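Local coordinates for BfpC (Escherichia coli, PDB 3VHJ), which is a membrane protein essential for biogenesis of type IV pili, with this chain forming its N-terminal cytoplasmic domain, at residues A[83-88]-A[99-104]; A[121-126]-A[140-145]. The protein carries 1 engineered substitution. All blocks are in the same frame, centred on the assembly; numbering follows the deposited sequence.

Contacts 1 and 2 follow one another along the chain and meet across one layered unit, a mixed four-stranded sheet with a helix on it. Contact 1 (83-88 with 99-104) pairs the two middle strands of that sheet, whereas contact 2 (121-126 with 140-145) joins the covering helix to a loop at the outer side of the domain. Their centres are 14 Å apart, but their side chains touch: Cys86 SG lies 3.9 Å from Phe123 CE1, and Leu88 CD2 is equally close to Val142 CG2, also 3.9 Å. Phe123 thus carries apolar packing from the sheet of contact 1 to the loop of contact 2.

Contact 1: residues A[83-88]-A[99-104]; sequences SSFCGL and IGVDKD
Phe85 and Val101 face each other as a hydrogen-bonded antiparallel pair, with their side chains lying alongside on the same face of the sheet. From CB, which rises from the sheet on the face of Val101, CG is set between the backbone N and the carbonyl carbon (chi1 65°), and this lays the ring over Val101, whose CB is 4.0 Å from the ring centroid in a CH-pi contact. Along that side CD2 and CE2 run past Val101 CB, and at the tip CZ meets Val101 CG2 at 3.4 Å. At the ring edge, CE1 meets Ile99 CD1 at 3.9 Å, near the ring plane, while Ser83 O sits in plane at the opposite edge, beside CD2. A flat ring suits this place because it can spread over a beta-branched valine and still meet isoleucine with its rim.

The backbones are joined by two pairs of N-H···O=C bonds, Phe85 with Val101 and Gly87 with Ile99. The bond from Val101 N to Phe85 O is short, 2.7 Å, and almost straight (168° at the hydrogen). Between these pairs, Cys86 and Gly100 form a non-hydrogen-bonded pair with CA atoms only 3.9 Å apart, an approach suited to glycine, which has no side chain to crowd Cys86 CB. Beyond the strand end, Asp102 OD2 accepts from Asp104 N at 2.7 Å, an Asx turn. Ser84 CB packs 3.2 Å from Val101 O, while its hydroxyl bonds to Asp134 N; Lys103 NZ reaches back to Gly82 O and makes a salt bridge with Asp134.

The hairpin is flanked in the sheet by strands 107-113 and 135-137. Cys86 and Leu88 pack against helix 116-127, while Ile99 and Val101, on the other face, touch Leu75 of helix 74-77.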
# COMPACT_ATOMS: atom_id res chain seq x y z
N SER A 83 5.34 9.70 11.68
CA SER A 83 4.07 9.35 12.30
C SER A 83 3.36 8.26 11.51
O SER A 83 3.34 8.29 10.28
CB SER A 83 3.18 10.60 12.43
OG SER A 83 2.88 11.15 11.16
N SER A 84 2.81 7.28 12.22
CA SER A 84 2.10 6.17 11.60
C SER A 84 0.70 6.61 11.18
O SER A 84 0.18 7.61 11.68
CB SER A 84 1.99 5.01 12.59
OG SER A 84 1.34 5.43 13.79
N PHE A 85 0.08 5.87 10.27
CA PHE A 85 -1.25 6.23 9.80
C PHE A 85 -1.92 5.08 9.05
O PHE A 85 -1.25 4.18 8.55
CB PHE A 85 -1.16 7.43 8.86
CG PHE A 85 -0.39 7.15 7.58
CD1 PHE A 85 -1.04 6.65 6.46
CD2 PHE A 85 0.98 7.35 7.53
CE1 PHE A 85 -0.33 6.35 5.30
CE2 PHE A 85 1.70 7.05 6.36
CZ PHE A 85 1.04 6.54 5.25
N CYS A 86 -3.24 5.13 9.00
CA CYS A 86 -4.01 4.14 8.27
C CYS A 86 -5.24 4.86 7.77
O CYS A 86 -5.53 5.98 8.20
CB CYS A 86 -4.41 2.98 9.19
SG CYS A 86 -5.94 3.24 10.11
N GLY A 87 -5.96 4.25 6.84
CA GLY A 87 -7.15 4.91 6.34
C GLY A 87 -7.88 4.15 5.26
O GLY A 87 -7.32 3.26 4.61
N LEU A 88 -9.15 4.50 5.10
CA LEU A 88 -10.04 3.93 4.09
C LEU A 88 -10.22 5.11 3.13
O LEU A 88 -10.66 6.18 3.54
CB LEU A 88 -11.38 3.55 4.73
CG LEU A 88 -12.53 3.15 3.81
CD1 LEU A 88 -12.18 1.90 3.03
CD2 LEU A 88 -13.78 2.93 4.66
N ILE A 99 -5.19 1.41 3.58
CA ILE A 99 -3.75 1.41 3.77
C ILE A 99 -3.35 1.61 5.22
O ILE A 99 -4.15 2.03 6.04
CB ILE A 99 -3.09 2.52 2.91
CG1 ILE A 99 -3.50 3.90 3.42
CG2 ILE A 99 -3.55 2.38 1.46
CD1 ILE A 99 -2.88 5.03 2.64
N GLY A 100 -2.10 1.28 5.53
CA GLY A 100 -1.60 1.42 6.89
C GLY A 100 -0.09 1.35 6.93
O GLY A 100 0.50 0.43 6.37
N VAL A 101 0.53 2.33 7.58
CA VAL A 101 1.99 2.39 7.70
C VAL A 101 2.31 2.56 9.19
O VAL A 101 1.73 3.41 9.86
CB VAL A 101 2.55 3.58 6.88
CG1 VAL A 101 4.05 3.70 7.09
CG2 VAL A 101 2.24 3.38 5.41
N ASP A 102 3.24 1.75 9.69
CA ASP A 102 3.57 1.80 11.11
C ASP A 102 4.55 2.89 11.50
O ASP A 102 5.04 3.63 10.65
CB ASP A 102 4.06 0.43 11.60
CG ASP A 102 5.44 0.06 11.10
OD1 ASP A 102 5.80 -1.13 11.19
OD2 ASP A 102 6.18 0.96 10.64
N LYS A 103 4.83 2.98 12.79
CA LYS A 103 5.72 3.98 13.34
C LYS A 103 7.13 3.94 12.74
O LYS A 103 7.85 4.94 12.79
CB LYS A 103 5.80 3.82 14.86
CG LYS A 103 6.43 4.99 15.60
CD LYS A 103 5.62 6.27 15.40
CE LYS A 103 6.19 7.41 16.22
NZ LYS A 103 5.38 8.65 16.07
N ASP A 104 7.51 2.81 12.17
CA ASP A 104 8.83 2.67 11.56
C ASP A 104 8.79 2.88 10.05
O ASP A 104 9.80 2.72 9.37
CB ASP A 104 9.42 1.28 11.85
CG ASP A 104 9.72 1.07 13.32
OD1 ASP A 104 10.35 1.96 13.93
OD2 ASP A 104 9.34 0.01 13.87

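Contact 2: residues A[121-126]-A[140-145]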
# COMPACT_ATOMS: atom_id res chain seq x y z
N LYS A 121 -15.45 -3.26 5.69
CA LYS A 121 -15.35 -4.43 6.55
C LYS A 121 -13.90 -4.81 6.85
O LYS A 121 -13.58 -5.18 7.99
CB LYS A 121 -16.08 -5.62 5.90
CG LYS A 121 -16.03 -6.91 6.72
CD LYS A 121 -16.85 -8.02 6.07
CE LYS A 121 -16.75 -9.32 6.85
NZ LYS A 121 -17.12 -9.15 8.28
N PHE A 122 -13.03 -4.73 5.85
CA PHE A 122 -11.62 -5.07 6.06
C PHE A 122 -10.99 -4.05 7.01
O PHE A 122 -10.24 -4.40 7.92
CB PHE A 122 -10.86 -5.05 4.73
CG PHE A 122 -9.44 -5.49 4.85
CD1 PHE A 122 -9.12 -6.85 4.89
CD2 PHE A 122 -8.41 -4.56 4.96
CE1 PHE A 122 -7.79 -7.26 5.04
CE2 PHE A 122 -7.09 -4.96 5.10
CZ PHE A 122 -6.77 -6.32 5.14
N PHE A 123 -11.31 -2.78 6.77
CA PHE A 123 -10.82 -1.67 7.57
C PHE A 123 -11.14 -1.86 9.05
O PHE A 123 -10.25 -1.79 9.91
CB PHE A 123 -11.46 -0.39 7.05
CG PHE A 123 -11.07 0.85 7.81
CD1 PHE A 123 -9.75 1.30 7.80
CD2 PHE A 123 -12.03 1.60 8.48
CE1 PHE A 123 -9.40 2.48 8.45
CE2 PHE A 123 -11.69 2.78 9.13
CZ PHE A 123 -10.37 3.22 9.12
N PHE A 124 -12.41 -2.11 9.35
CA PHE A 124 -12.83 -2.30 10.73
C PHE A 124 -12.30 -3.59 11.37
O PHE A 124 -11.85 -3.57 12.50
CB PHE A 124 -14.36 -2.30 10.83
CG PHE A 124 -14.96 -0.93 10.85
CD1 PHE A 124 -15.72 -0.47 9.78
CD2 PHE A 124 -14.78 -0.10 11.95
CE1 PHE A 124 -16.29 0.81 9.80
CE2 PHE A 124 -15.34 1.18 11.98
CZ PHE A 124 -16.10 1.63 10.90
N ASP A 125 -12.36 -4.69 10.63
CA ASP A 125 -11.91 -5.97 11.18
C ASP A 125 -10.41 -6.11 11.38
O ASP A 125 -9.97 -6.76 12.32
CB ASP A 125 -12.39 -7.13 10.30
CG ASP A 125 -13.90 -7.24 10.24
OD1 ASP A 125 -14.58 -6.90 11.24
OD2 ASP A 125 -14.42 -7.69 9.20
N HIS A 126 -9.60 -5.49 10.52
CA HIS A 126 -8.16 -5.66 10.64
C HIS A 126 -7.27 -4.42 10.70
O HIS A 126 -6.14 -4.51 11.16
CB HIS A 126 -7.66 -6.52 9.48
CG HIS A 126 -8.41 -7.80 9.31
ND1 HIS A 126 -8.30 -8.86 10.18
CD2 HIS A 126 -9.30 -8.19 8.36
CE1 HIS A 126 -9.08 -9.85 9.78
NE2 HIS A 126 -9.69 -9.47 8.68
N SER A 140 -16.63 10.54 5.86
CA SER A 140 -17.52 11.03 6.90
C SER A 140 -18.59 10.02 7.30
O SER A 140 -18.91 9.88 8.49
CB SER A 140 -18.18 12.34 6.45
OG SER A 140 -17.20 13.32 6.18
N ASP A 141 -19.15 9.32 6.32
CA ASP A 141 -20.18 8.34 6.61
C ASP A 141 -19.63 7.10 7.31
O ASP A 141 -20.38 6.18 7.64
CB ASP A 141 -20.92 7.94 5.33
CG ASP A 141 -20.03 7.20 4.35
OD1 ASP A 141 -19.57 6.09 4.68
OD2 ASP A 141 -19.79 7.73 3.24
N VAL A 142 -18.31 7.07 7.52
CA VAL A 142 -17.67 5.95 8.20
C VAL A 142 -17.38 6.36 9.64
O VAL A 142 -17.50 5.55 10.56
CB VAL A 142 -16.35 5.54 7.50
CG1 VAL A 142 -15.70 4.39 8.25
CG2 VAL A 142 -16.64 5.11 6.07
N GLY A 143 -17.00 7.62 9.82
CA GLY A 143 -16.75 8.14 11.15
C GLY A 143 -15.58 7.67 11.99
O GLY A 143 -15.60 7.82 13.21
N VAL A 144 -14.55 7.10 11.37
CA VAL A 144 -13.39 6.65 12.13
C VAL A 144 -12.22 7.56 11.76
O VAL A 144 -11.77 7.58 10.61
CB VAL A 144 -13.03 5.19 11.82
CG1 VAL A 144 -11.85 4.75 12.68
CG2 VAL A 144 -14.23 4.29 12.08
N GLY A 145 -11.73 8.32 12.73
CA GLY A 145 -10.64 9.23 12.45
C GLY A 145 -11.15 10.40 11.63
O GLY A 145 -12.35 10.70 11.67
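Phe124 and Val144 make the tightest meeting here: Phe124 CE2 lies 3.3 Å from Val144 CG2, and the two side chains cross at a slant. CZ, the next atom of the ring, lies between the two valines, against Val144 CG2 and 3.8 Å from Val142 CG1. Phe123, coming from the opposite direction to Val144, presents a ring edge, with CE2 3.9 Å from Val144 CB; its more distant approach to Val142 CG1 is 4.4 Å. With CG anti to the backbone N (chi1 178°), Phe123 stretches away from the helix toward the loop, a reach that a long aromatic side chain provides and short, branched valines can receive.

The helix belongs to a beta-alpha-beta crossover: strand 107-113 leads into helix 116-127, which lies over the sheet before the chain returns as the parallel edge strand 135-137. The loop 140-145 follows that strand and folds back beside the helix.

Further out, Phe123 is held against Val98 and Thr136 of the sheet. The loop itself is fixed by Ser138 OG bonding to Val144 O and by a salt bridge from Asp141 to Lys116 at the start of the helix. Gly143, between the two valines, takes a positive phi (68°), a conformation that favours glycine.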